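Local coordinates for protein beta-hexosaminidase (Neisseria gonorrhoeae, PDB 6JTJ) that probably cleaves terminal beta-1,4-linked N-acetylglucosamine from peptidoglycan fragments during cell-wall recycling, as a family 3 glycoside hydrolase, at residues R120-N125 with A376-L381; A138-A143 with V189-L194; T164-L169 with G178-H183; G172-I177 with P213-V218. One frame throughout, in Å; residues are numbered along the deposited sequence.

How the contacts relate
Followed from the N terminus, the chain first meets residues 120-125, whose partner 376-381 lies on the C-terminal helix 369-382; contact 1 therefore closes a loop of 250 residues that encloses the other three. Contact 2 joins helix 136-155 to helix 186-202 and contains contact 3, which folds the loop after strand 161-162 back on itself. Contact 4 starts within that loop, at 172-177, and ends after strand 208-212, so it crosses both contact 2 and contact 3. Contacts 3 and 4 meet at Asp-168, while Phe-182 carries contact 3 to helix 186-202 of contact 2 and to helix 124-134 of contact 1.

Contact 1 (R120-N125 with A376-L381)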
loop_
_atom_site.group_PDB
_atom_site.type_symbol
_atom_site.label_atom_id
_atom_site.label_comp_id
_atom_site.label_asym_id
_atom_site.label_seq_id
_atom_site.Cartn_x
_atom_site.Cartn_y
_atom_site.Cartn_z
ATOM N N ARG C 120 -12.143 -18.403 2.594
ATOM C CA ARG C 120 -11.743 -17.006 2.714
ATOM C C ARG C 120 -11.021 -16.815 4.034
ATOM O O ARG C 120 -11.530 -17.168 5.081
ATOM C CB ARG C 120 -12.959 -16.084 2.623
ATOM C CG ARG C 120 -12.604 -14.619 2.410
ATOM C CD ARG C 120 -12.145 -14.362 0.985
ATOM N NE ARG C 120 -11.904 -12.939 0.751
ATOM C CZ ARG C 120 -10.789 -12.276 1.050
ATOM N NH1 ARG C 120 -9.749 -12.897 1.601
ATOM N NH2 ARG C 120 -10.714 -10.970 0.794
ATOM N N LEU C 121 -9.818 -16.264 3.981
ATOM C CA LEU C 121 -8.975 -16.131 5.163
ATOM C C LEU C 121 -9.155 -14.765 5.816
ATOM O O LEU C 121 -9.299 -13.763 5.116
ATOM C CB LEU C 121 -7.509 -16.316 4.782
ATOM C CG LEU C 121 -7.150 -17.659 4.152
ATOM C CD1 LEU C 121 -5.810 -17.558 3.445
ATOM C CD2 LEU C 121 -7.128 -18.767 5.185
ATOM N N PRO C 122 -9.123 -14.721 7.146
ATOM C CA PRO C 122 -9.253 -13.460 7.819
ATOM C C PRO C 122 -7.957 -12.700 7.757
ATOM O O PRO C 122 -6.899 -13.317 7.591
ATOM C CB PRO C 122 -9.506 -13.870 9.270
ATOM C CG PRO C 122 -8.762 -15.164 9.407
ATOM C CD PRO C 122 -9.025 -15.845 8.101
ATOM N N ALA C 123 -8.032 -11.379 7.898
ATOM C CA ALA C 123 -6.838 -10.573 8.059
ATOM C C ALA C 123 -6.143 -10.964 9.380
ATOM O O ALA C 123 -6.802 -11.324 10.347
ATOM C CB ALA C 123 -7.201 -9.106 8.073
ATOM N N MET C 124 -4.822 -10.892 9.415
ATOM C CA MET C 124 -4.089 -11.278 10.620
ATOM C C MET C 124 -4.424 -10.456 11.858
ATOM O O MET C 124 -4.313 -10.954 12.976
ATOM C CB MET C 124 -2.582 -11.256 10.379
ATOM C CG MET C 124 -2.090 -12.280 9.375
ATOM S SD MET C 124 -2.452 -13.983 9.861
ATOM C CE MET C 124 -3.996 -14.291 9.022
ATOM N N ASN C 125 -4.865 -9.217 11.700
ATOM C CA ASN C 125 -5.208 -8.449 12.878
ATOM C C ASN C 125 -6.427 -9.016 13.627
ATOM O O ASN C 125 -6.606 -8.718 14.805
ATOM C CB ASN C 125 -5.411 -6.965 12.579
ATOM C CG ASN C 125 -6.756 -6.666 11.983
ATOM O OD1 ASN C 125 -7.261 -7.399 11.131
ATOM N ND2 ASN C 125 -7.343 -5.573 12.416
ATOM N N ALA C 376 -14.506 -24.405 8.298
ATOM C CA ALA C 376 -15.682 -23.629 8.691
ATOM C C ALA C 376 -15.362 -22.617 9.797
ATOM O O ALA C 376 -15.889 -21.494 9.803
ATOM C CB ALA C 376 -16.818 -24.555 9.115
ATOM N N PHE C 377 -14.516 -23.005 10.744
ATOM C CA PHE C 377 -14.090 -22.065 11.787
ATOM C C PHE C 377 -13.358 -20.846 11.185
ATOM O O PHE C 377 -13.597 -19.695 11.568
ATOM C CB PHE C 377 -13.175 -22.765 12.785
ATOM C CG PHE C 377 -12.515 -21.818 13.776
ATOM C CD1 PHE C 377 -13.216 -21.310 14.851
ATOM C CD2 PHE C 377 -11.191 -21.428 13.614
ATOM C CE1 PHE C 377 -12.607 -20.450 15.759
ATOM C CE2 PHE C 377 -10.573 -20.556 14.514
ATOM C CZ PHE C 377 -11.284 -20.066 15.592
ATOM N N VAL C 378 -12.444 -21.108 10.255
ATOM C CA VAL C 378 -11.635 -20.044 9.649
ATOM C C VAL C 378 -12.547 -19.160 8.787
ATOM O O VAL C 378 -12.482 -17.948 8.863
ATOM C CB VAL C 378 -10.454 -20.642 8.849
ATOM C CG1 VAL C 378 -9.762 -19.583 8.017
ATOM C CG2 VAL C 378 -9.455 -21.292 9.803
ATOM N N ALA C 379 -13.420 -19.779 7.999
ATOM C CA ALA C 379 -14.430 -19.040 7.241
ATOM C C ALA C 379 -15.203 -18.080 8.134
ATOM O O ALA C 379 -15.549 -16.979 7.716
ATOM C CB ALA C 379 -15.390 -19.999 6.540
ATOM N N GLY C 380 -15.501 -18.516 9.351
ATOM C CA GLY C 380 -16.280 -17.723 10.290
ATOM C C GLY C 380 -15.530 -16.513 10.786
ATOM O O GLY C 380 -16.134 -15.468 11.040
ATOM N N LEU C 381 -14.218 -16.647 10.951
ATOM C CA LEU C 381 -13.402 -15.505 11.331
ATOM C C LEU C 381 -13.395 -14.470 10.216
ATOM O O LEU C 381 -13.374 -13.287 10.482
ATOM C CB LEU C 381 -11.973 -15.932 11.634
ATOM C CG LEU C 381 -11.749 -16.848 12.837
ATOM C CD1 LEU C 381 -10.268 -17.145 12.968
ATOM C CD2 LEU C 381 -12.281 -16.230 14.122
#
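Pro-122 rests against two side chains of helix 369-382, Val-378 and Leu-381. Its CD reaches Val-378 CG1 at 3.8 Å, and its CG stands 4.0 Å from Leu-381 CB, so the edge of the proline ring, not a single atom, rests on the helix. The proline side chain runs at about a right angle to that of Val-378 but lies more slantwise to that of Leu-381. With CG1 anti to the backbone N (chi1 170°), Val-378 presents one methyl to both Pro-122 and Leu-121. The second of these contacts, Leu-121 CD2 to Val-378 CG1 at 4.0 Å, brings together side chains that lie alongside each other and point the same way. All three cross-segment side-chain contacts are apolar, and the buried surface is a modest 202 Å².

Arg-120 adds mainly backbone: its O is 4.1 Å from Ala-379 CA, while its guanidinium leads away, where NH1 is hydrogen-bonded to Gly-109 O and Gln-112 OE1. Gln-112 OE1 also accepts from Leu-121 N, which ties the extended 120-122 backbone to strand 111-112. Behind the apolar layer, helix 136-155 supplies Val-146 against Pro-122, Val-149 against Val-378 and Leu-150 against Leu-121. The arrangement is plain loop-on-helix packing, by which the C-terminal helix is laid against the lead-in to helix 124-134 on the outside of the family 3 catalytic barrel.

Contact 2 (A138-A143 with V189-L194)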
loop_
_atom_site.group_PDB
_atom_site.type_symbol
_atom_site.label_atom_id
_atom_site.label_comp_id
_atom_site.label_asym_id
_atom_site.label_seq_id
_atom_site.Cartn_x
_atom_site.Cartn_y
_atom_site.Cartn_z
ATOM N N ALA C 138 -6.651 -18.672 23.320
ATOM C CA ALA C 138 -7.678 -18.757 22.285
ATOM C C ALA C 138 -7.129 -18.247 20.938
ATOM O O ALA C 138 -7.442 -18.790 19.877
ATOM C CB ALA C 138 -8.903 -17.931 22.692
ATOM N N ALA C 139 -6.337 -17.186 21.007
ATOM C CA ALA C 139 -5.779 -16.574 19.811
ATOM C C ALA C 139 -4.774 -17.503 19.132
ATOM O O ALA C 139 -4.798 -17.646 17.910
ATOM C CB ALA C 139 -5.142 -15.234 20.167
ATOM N N GLU C 140 -3.891 -18.129 19.917
ATOM C CA GLU C 140 -2.916 -19.073 19.357
ATOM C C GLU C 140 -3.613 -20.233 18.697
ATOM O O GLU C 140 -3.217 -20.673 17.615
ATOM C CB GLU C 140 -1.942 -19.562 20.420
ATOM C CG GLU C 140 -0.971 -18.493 20.902
ATOM C CD GLU C 140 0.095 -19.049 21.837
ATOM O OE1 GLU C 140 0.082 -20.278 22.091
ATOM O OE2 GLU C 140 0.959 -18.261 22.305
ATOM N N THR C 141 -4.659 -20.739 19.339
ATOM C CA THR C 141 -5.416 -21.840 18.777
ATOM C C THR C 141 -6.034 -21.447 17.452
ATOM O O THR C 141 -6.026 -22.212 16.474
ATOM C CB THR C 141 -6.534 -22.268 19.751
ATOM O OG1 THR C 141 -5.943 -22.672 20.994
ATOM C CG2 THR C 141 -7.360 -23.420 19.188
ATOM N N ALA C 142 -6.598 -20.251 17.420
ATOM C CA ALA C 142 -7.207 -19.755 16.192
ATOM C C ALA C 142 -6.139 -19.581 15.101
ATOM O O ALA C 142 -6.355 -19.981 13.960
ATOM C CB ALA C 142 -7.911 -18.437 16.462
ATOM N N ALA C 143 -4.995 -19.009 15.467
ATOM C CA ALA C 143 -3.873 -18.833 14.524
ATOM C C ALA C 143 -3.428 -20.160 13.924
ATOM O O ALA C 143 -3.212 -20.262 12.712
ATOM C CB ALA C 143 -2.710 -18.124 15.200
ATOM N N VAL C 189 2.791 -10.409 18.554
ATOM C CA VAL C 189 3.124 -10.719 17.151
ATOM C C VAL C 189 3.928 -12.017 17.084
ATOM O O VAL C 189 3.601 -12.920 16.326
ATOM C CB VAL C 189 3.881 -9.565 16.476
ATOM C CG1 VAL C 189 4.414 -9.994 15.104
ATOM C CG2 VAL C 189 2.972 -8.352 16.333
ATOM N N ALA C 190 4.951 -12.113 17.911
ATOM C CA ALA C 190 5.835 -13.288 17.917
ATOM C C ALA C 190 5.066 -14.540 18.216
ATOM O O ALA C 190 5.154 -15.532 17.492
ATOM C CB ALA C 190 6.967 -13.111 18.926
ATOM N N ARG C 191 4.236 -14.499 19.244
ATOM C CA ARG C 191 3.512 -15.709 19.637
ATOM C C ARG C 191 2.433 -16.110 18.631
ATOM O O ARG C 191 2.280 -17.296 18.326
ATOM C CB ARG C 191 2.949 -15.560 21.058
ATOM C CG ARG C 191 4.083 -15.373 22.118
ATOM C CD ARG C 191 4.286 -16.641 22.929
ATOM N NE ARG C 191 4.488 -17.879 22.188
ATOM C CZ ARG C 191 5.649 -18.495 21.932
ATOM N NH1 ARG C 191 6.815 -17.970 22.273
ATOM N NH2 ARG C 191 5.617 -19.674 21.305
ATOM N N LEU C 192 1.700 -15.141 18.076
ATOM C CA LEU C 192 0.710 -15.491 17.056
ATOM C C LEU C 192 1.389 -16.030 15.813
ATOM O O LEU C 192 0.913 -16.975 15.182
ATOM C CB LEU C 192 -0.167 -14.280 16.721
ATOM C CG LEU C 192 -1.047 -13.853 17.905
ATOM C CD1 LEU C 192 -1.627 -12.461 17.695
ATOM C CD2 LEU C 192 -2.160 -14.878 18.100
ATOM N N ALA C 193 2.520 -15.433 15.461
ATOM C CA ALA C 193 3.270 -15.886 14.289
ATOM C C ALA C 193 3.742 -17.332 14.476
ATOM O O ALA C 193 3.615 -18.144 13.571
ATOM C CB ALA C 193 4.460 -14.954 14.045
ATOM N N LEU C 194 4.311 -17.634 15.635
ATOM C CA LEU C 194 4.777 -18.993 15.927
ATOM C C LEU C 194 3.659 -20.022 15.869
ATOM O O LEU C 194 3.820 -21.117 15.318
ATOM C CB LEU C 194 5.450 -19.042 17.298
ATOM C CG LEU C 194 6.796 -18.335 17.406
ATOM C CD1 LEU C 194 7.185 -18.153 18.873
ATOM C CD2 LEU C 194 7.876 -19.114 16.668
#
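Leu-192 of helix 186-202 fills the close side of this contact, its CD2 standing 3.6 Å from Ala-139 CB on helix 136-155. The same methyl reaches Ala-143 CB at a looser 4.4 Å, so one leucine branch spans two alanines a helical turn apart. Ala-143 CB also lies 3.8 Å from Leu-192 O, which brings it down to the backbone of the opposing helix. Such small residues are consistent with the separation of the two segment axes, 8.8 Å at closest approach with a signed crossing angle of -39°. The helices run broadly the same way, joined by a long connection that includes strand 161-162, and belong to the outer layer of a family 3 beta/alpha barrel-type domain.

The other side is polar and partly exposed. There Glu-140, extended beyond CG, carries OE2 to the edge of the Arg-191 guanidinium, in its plane, making a salt bridge to NE at a long 3.6 Å. The carboxylate and guanidinium planes are 50° apart, far from the coplanar pairing of a two-pronged bridge. OE2 is equally near Arg-191 CB, at 3.6 Å, and the arginine chain bends at chi2 and chi3 beyond it, while Leu-194 CD1 lies over one guanidinium face.

Contact 3 (T164-L169 with G178-H183); sequences TPVLDL and GNRSFH. With NAG (2-acetamido-2-deoxy-beta-D-glucopyranose), chain I.
Ser-181 and Asp-168 meet where a beta-to-alpha loop of the family 3 beta/alpha barrel, the one after strand 161-162, doubles back beside the sugar site. Ser-181 OG donates to Asp-168 O at 2.8 Å, approaching 32° out of the carbonyl plane. The same carbonyl accepts from a water that also donates to Val-166 O and accepts from Phe-182 N; one water joins three backbone groups across the contact.

Phe-182 can be traced from its root. Beyond CB, CG lies anti to the carbonyl carbon (chi1 -75°), which swings the ring toward 164-169. CD2 and CE2 are 3.6 and 3.5 Å from Val-166 O, and Pro-165 CB sits at the ring edge near its plane, 4.0 Å from CE2 and about 4.2 Å from CZ at the tip. Leu-192 of helix 186-202 and Met-124 and Leu-127 of helix 124-134 also pack on this side chain.

Val-166 CB presses on Arg-180 O at 3.4 Å, beside the root of an arginine predicted to bind substrate. Arg-180 NE forms a salt bridge with Glu-107, and NH1 bonds to Val-176 O, which hold the guanidinium from the protein side. Asp-168 OD2 is hydrogen-bonded to His-211 ND1. The guanidinium is modelled too close to the sugar for its exact fit to be trusted; Arg-180 NH2 gives a weak hydrogen bond to O3 of N-acetylglucosamine at 3.0 Å, bent to 128° at the hydrogen.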
loop_
_atom_site.group_PDB
_atom_site.type_symbol
_atom_site.label_atom_id
_atom_site.label_comp_id
_atom_site.label_asym_id
_atom_site.label_seq_id
_atom_site.Cartn_x
_atom_site.Cartn_y
_atom_site.Cartn_z
ATOM N N THR C 164 4.076 -15.764 4.061
ATOM C CA THR C 164 3.411 -15.363 5.273
ATOM C C THR C 164 4.173 -16.043 6.411
ATOM O O THR C 164 4.757 -17.125 6.215
ATOM C CB THR C 164 1.921 -15.750 5.202
ATOM O OG1 THR C 164 1.163 -15.046 6.192
ATOM C CG2 THR C 164 1.723 -17.260 5.362
ATOM N N PRO C 165 4.190 -15.433 7.606
ATOM C CA PRO C 165 3.446 -14.278 8.058
ATOM C C PRO C 165 4.151 -12.931 8.038
ATOM O O PRO C 165 5.382 -12.847 8.135
ATOM C CB PRO C 165 3.185 -14.613 9.502
ATOM C CG PRO C 165 4.448 -15.291 9.936
ATOM C CD PRO C 165 4.862 -16.107 8.738
ATOM N N VAL C 166 3.325 -11.890 8.007
ATOM C CA VAL C 166 3.738 -10.542 8.331
ATOM C C VAL C 166 4.089 -10.448 9.820
ATOM O O VAL C 166 3.276 -10.799 10.671
ATOM C CB VAL C 166 2.615 -9.548 7.988
ATOM C CG1 VAL C 166 2.935 -8.151 8.506
ATOM C CG2 VAL C 166 2.414 -9.511 6.483
ATOM N N LEU C 167 5.296 -9.983 10.107
ATOM C CA LEU C 167 5.811 -9.810 11.455
ATOM C C LEU C 167 5.970 -8.339 11.811
ATOM O O LEU C 167 6.430 -7.985 12.897
ATOM C CB LEU C 167 7.169 -10.494 11.563
ATOM C CG LEU C 167 7.198 -11.989 11.284
ATOM C CD1 LEU C 167 8.614 -12.549 11.429
ATOM C CD2 LEU C 167 6.265 -12.735 12.215
ATOM N N ASP C 168 5.574 -7.470 10.887
ATOM C CA ASP C 168 5.572 -6.040 11.126
ATOM C C ASP C 168 4.638 -5.709 12.289
ATOM O O ASP C 168 3.594 -6.349 12.456
ATOM C CB ASP C 168 5.095 -5.302 9.870
ATOM C CG ASP C 168 5.954 -5.624 8.645
ATOM O OD1 ASP C 168 7.205 -5.597 8.756
ATOM O OD2 ASP C 168 5.360 -5.852 7.562
ATOM N N LEU C 169 5.022 -4.719 13.084
ATOM C CA LEU C 169 4.223 -4.322 14.241
ATOM C C LEU C 169 3.253 -3.203 13.831
ATOM O O LEU C 169 3.596 -2.329 13.052
ATOM C CB LEU C 169 5.109 -3.787 15.361
ATOM C CG LEU C 169 6.303 -4.637 15.813
ATOM C CD1 LEU C 169 6.999 -3.970 17.003
ATOM C CD2 LEU C 169 5.857 -6.039 16.182
ATOM N N GLY C 178 -1.274 -2.042 7.519
ATOM C CA GLY C 178 -2.622 -1.942 8.045
ATOM C C GLY C 178 -3.075 -3.121 8.870
ATOM O O GLY C 178 -2.391 -3.513 9.808
ATOM N N ASN C 179 -4.175 -3.738 8.465
ATOM C CA ASN C 179 -4.652 -4.888 9.161
ATOM C C ASN C 179 -3.879 -6.206 8.835
ATOM O O ASN C 179 -4.219 -7.264 9.323
ATOM C CB ASN C 179 -6.164 -4.992 8.988
ATOM C CG ASN C 179 -6.565 -5.492 7.601
ATOM O OD1 ASN C 179 -5.725 -5.870 6.797
ATOM N ND2 ASN C 179 -7.865 -5.523 7.339
ATOM N N ARG C 180 -2.838 -6.133 8.023
ATOM C CA ARG C 180 -2.013 -7.299 7.743
ATOM C C ARG C 180 -1.103 -7.656 8.919
ATOM O O ARG C 180 -0.550 -8.760 8.945
ATOM C CB ARG C 180 -1.170 -7.072 6.522
ATOM C CG ARG C 180 -1.996 -6.902 5.239
ATOM C CD ARG C 180 -1.176 -6.219 4.175
ATOM N NE ARG C 180 -0.091 -7.081 3.737
ATOM C CZ ARG C 180 0.955 -6.668 3.036
ATOM N NH1 ARG C 180 1.073 -5.386 2.731
ATOM N NH2 ARG C 180 1.887 -7.535 2.650
ATOM N N SER C 181 -0.936 -6.722 9.855
ATOM C CA SER C 181 -0.156 -6.965 11.055
ATOM C C SER C 181 -1.043 -7.595 12.138
ATOM O O SER C 181 -2.212 -7.222 12.288
ATOM C CB SER C 181 0.439 -5.658 11.559
ATOM O OG SER C 181 0.924 -5.776 12.867
ATOM N N PHE C 182 -0.477 -8.560 12.875
ATOM C CA PHE C 182 -1.198 -9.226 13.952
ATOM C C PHE C 182 -1.617 -8.247 15.045
ATOM O O PHE C 182 -2.732 -8.320 15.529
ATOM C CB PHE C 182 -0.333 -10.282 14.641
ATOM C CG PHE C 182 -0.143 -11.550 13.863
ATOM C CD1 PHE C 182 -1.162 -12.478 13.735
ATOM C CD2 PHE C 182 1.080 -11.834 13.270
ATOM C CE1 PHE C 182 -0.973 -13.656 13.037
ATOM C CE2 PHE C 182 1.270 -13.010 12.585
ATOM C CZ PHE C 182 0.244 -13.922 12.455
ATOM N N HIS C 183 -0.716 -7.348 15.423
ATOM C CA HIS C 183 -0.839 -6.627 16.683
ATOM C C HIS C 183 0.253 -5.555 16.814
ATOM O O HIS C 183 1.262 -5.591 16.106
ATOM C CB HIS C 183 -0.711 -7.654 17.833
ATOM C CG HIS C 183 -1.367 -7.238 19.109
ATOM N ND1 HIS C 183 -0.732 -6.474 20.058
ATOM C CD2 HIS C 183 -2.590 -7.527 19.615
ATOM C CE1 HIS C 183 -1.543 -6.285 21.081
ATOM N NE2 HIS C 183 -2.680 -6.907 20.833
HETATM C C1 NAG I . 5.880 -6.894 -1.933
HETATM C C2 NAG I . 4.943 -7.004 -0.722
HETATM C C3 NAG I . 5.136 -8.330 -0.026
HETATM C C4 NAG I . 5.049 -9.486 -1.020
HETATM C C5 NAG I . 6.085 -9.345 -2.118
HETATM C C6 NAG I . 5.875 -10.396 -3.212
HETATM C C7 NAG I . 4.264 -5.221 0.897
HETATM C C8 NAG I . 2.868 -5.497 0.525
HETATM N N2 NAG I . 5.170 -5.965 0.253
HETATM O O1 NAG I . 5.388 -5.940 -2.855
HETATM O O3 NAG I . 4.171 -8.448 0.995
HETATM O O4 NAG I . 5.189 -10.730 -0.382
HETATM O O5 NAG I . 5.942 -8.075 -2.719
HETATM O O6 NAG I . 4.634 -10.261 -3.885
HETATM O O7 NAG I . 4.534 -4.327 1.718
HETATM O O HOH W 1 2.469 -8.858 12.502
#

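Contact 4 (G172-I177 with P213-V218)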
loop_
_atom_site.group_PDB
_atom_site.type_symbol
_atom_site.label_atom_id
_atom_site.label_comp_id
_atom_site.label_asym_id
_atom_site.label_seq_id
_atom_site.Cartn_x
_atom_site.Cartn_y
_atom_site.Cartn_z
ATOM N N GLY C 172 0.429 1.864 14.033
ATOM C CA GLY C 172 -0.616 2.824 13.669
ATOM C C GLY C 172 -0.120 3.879 12.678
ATOM O O GLY C 172 -0.753 4.922 12.511
ATOM N N ASN C 173 0.963 3.573 11.967
ATOM C CA ASN C 173 1.536 4.483 10.976
ATOM C C ASN C 173 1.416 4.071 9.503
ATOM O O ASN C 173 1.414 4.938 8.635
ATOM C CB ASN C 173 3.024 4.659 11.261
ATOM C CG ASN C 173 3.298 5.412 12.555
ATOM O OD1 ASN C 173 2.437 6.146 13.075
ATOM N ND2 ASN C 173 4.482 5.183 13.120
ATOM N N CYS C 174 1.371 2.768 9.221
ATOM C CA CYS C 174 1.598 2.246 7.867
ATOM C C CYS C 174 0.347 1.606 7.273
ATOM O O CYS C 174 -0.010 0.467 7.617
ATOM C CB CYS C 174 2.713 1.204 7.880
ATOM S SG CYS C 174 3.313 0.880 6.210
ATOM N N ALA C 175 -0.309 2.331 6.387
ATOM C CA ALA C 175 -1.592 1.886 5.825
ATOM C C ALA C 175 -1.437 0.653 4.957
ATOM O O ALA C 175 -2.275 -0.222 4.969
ATOM C CB ALA C 175 -2.219 3.002 4.991
ATOM N N VAL C 176 -0.360 0.579 4.193
ATOM C CA VAL C 176 -0.170 -0.547 3.314
ATOM C C VAL C 176 -0.046 -1.869 4.092
ATOM O O VAL C 176 -0.337 -2.938 3.544
ATOM C CB VAL C 176 0.989 -0.322 2.308
ATOM C CG1 VAL C 176 2.372 -0.342 2.955
ATOM C CG2 VAL C 176 0.919 -1.362 1.209
ATOM N N ILE C 177 0.476 -1.806 5.320
ATOM C CA ILE C 177 0.508 -2.977 6.182
ATOM C C ILE C 177 -0.876 -3.071 6.794
ATOM O O ILE C 177 -1.573 -4.040 6.561
ATOM C CB ILE C 177 1.601 -2.907 7.271
ATOM C CG1 ILE C 177 3.005 -2.783 6.654
ATOM C CG2 ILE C 177 1.538 -4.125 8.188
ATOM C CD1 ILE C 177 3.379 -3.856 5.665
ATOM N N PRO C 213 13.721 -5.439 8.303
ATOM C CA PRO C 213 13.668 -5.656 9.735
ATOM C C PRO C 213 12.446 -5.053 10.439
ATOM O O PRO C 213 12.434 -4.987 11.687
ATOM C CB PRO C 213 14.926 -4.940 10.207
ATOM C CG PRO C 213 14.980 -3.745 9.309
ATOM C CD PRO C 213 14.447 -4.197 7.988
ATOM N N GLY C 214 11.417 -4.671 9.678
ATOM C CA GLY C 214 10.166 -4.168 10.268
ATOM C C GLY C 214 9.624 -2.977 9.515
ATOM O O GLY C 214 10.243 -1.926 9.478
ATOM N N HIS C 215 8.460 -3.161 8.905
ATOM C CA HIS C 215 7.831 -2.163 8.039
ATOM C C HIS C 215 6.758 -1.350 8.785
ATOM O O HIS C 215 6.126 -0.453 8.206
ATOM C CB HIS C 215 7.175 -2.907 6.868
ATOM C CG HIS C 215 7.001 -2.095 5.621
ATOM N ND1 HIS C 215 6.347 -0.878 5.601
ATOM C CD2 HIS C 215 7.342 -2.356 4.333
ATOM C CE1 HIS C 215 6.321 -0.409 4.364
ATOM N NE2 HIS C 215 6.921 -1.285 3.574
ATOM N N GLY C 216 6.513 -1.681 10.038
ATOM C CA GLY C 216 5.371 -1.129 10.738
ATOM C C GLY C 216 5.402 0.347 11.111
ATOM O O GLY C 216 4.358 0.931 11.372
ATOM N N PHE C 217 6.589 0.920 11.224
ATOM C CA PHE C 217 6.732 2.252 11.810
ATOM C C PHE C 217 6.668 3.369 10.764
ATOM O O PHE C 217 6.215 4.462 11.065
ATOM C CB PHE C 217 8.027 2.370 12.621
ATOM C CG PHE C 217 8.126 3.650 13.419
ATOM C CD1 PHE C 217 7.518 3.757 14.663
ATOM C CD2 PHE C 217 8.807 4.751 12.921
ATOM C CE1 PHE C 217 7.619 4.931 15.425
ATOM C CE2 PHE C 217 8.911 5.920 13.662
ATOM C CZ PHE C 217 8.311 6.010 14.923
ATOM N N VAL C 218 7.117 3.092 9.544
ATOM C CA VAL C 218 7.050 4.085 8.480
ATOM C C VAL C 218 5.614 4.307 8.027
ATOM O O VAL C 218 4.717 3.545 8.370
ATOM C CB VAL C 218 7.839 3.689 7.237
ATOM C CG1 VAL C 218 9.293 3.530 7.581
ATOM C CG2 VAL C 218 7.276 2.408 6.607
HETATM O O HOH W 2 1.782 0.729 11.245
#
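The two loops run close at Asn-173 and Phe-217, whose CA atoms are 5.7 Å apart, and at Cys-174 and Val-218; a water accepting from Cys-174 N and donating to Gly-216 O links their backbones. Asn-173 ND2 donates directly to Phe-217 O at 2.8 Å, with an N-H...O angle of 141° and the acceptor 24° out of the amide plane. The same ND2 that bonds the carbonyl also lies over one face of the Phe-217 ring, 3.7 Å above it and offset toward its rim. Asn-173 OD1 has a weak hydrogen bond to Arg-76 of the second subunit.

Cys-174 SG, anti to the backbone N (chi1 -165°), approaches the His-215 ring obliquely, 4.4 Å from its centroid. Ile-177 CD1 lies over one face of that ring, 4.0 Å above the plane and offset toward the rim. His-215 ND1 is buried here with no polar partner in the model. His-215 N is bonded to Asp-168 OD1, and the ring meets His-211 edge-to-face. The contact joins two loops of the family 3 beta/alpha barrel beside the substrate site: one between strand 161-162 and helix 186-202, the other, leading to the predicted catalytic residues Asp-221 and His-223, between strand 208-212 and helix 233-238.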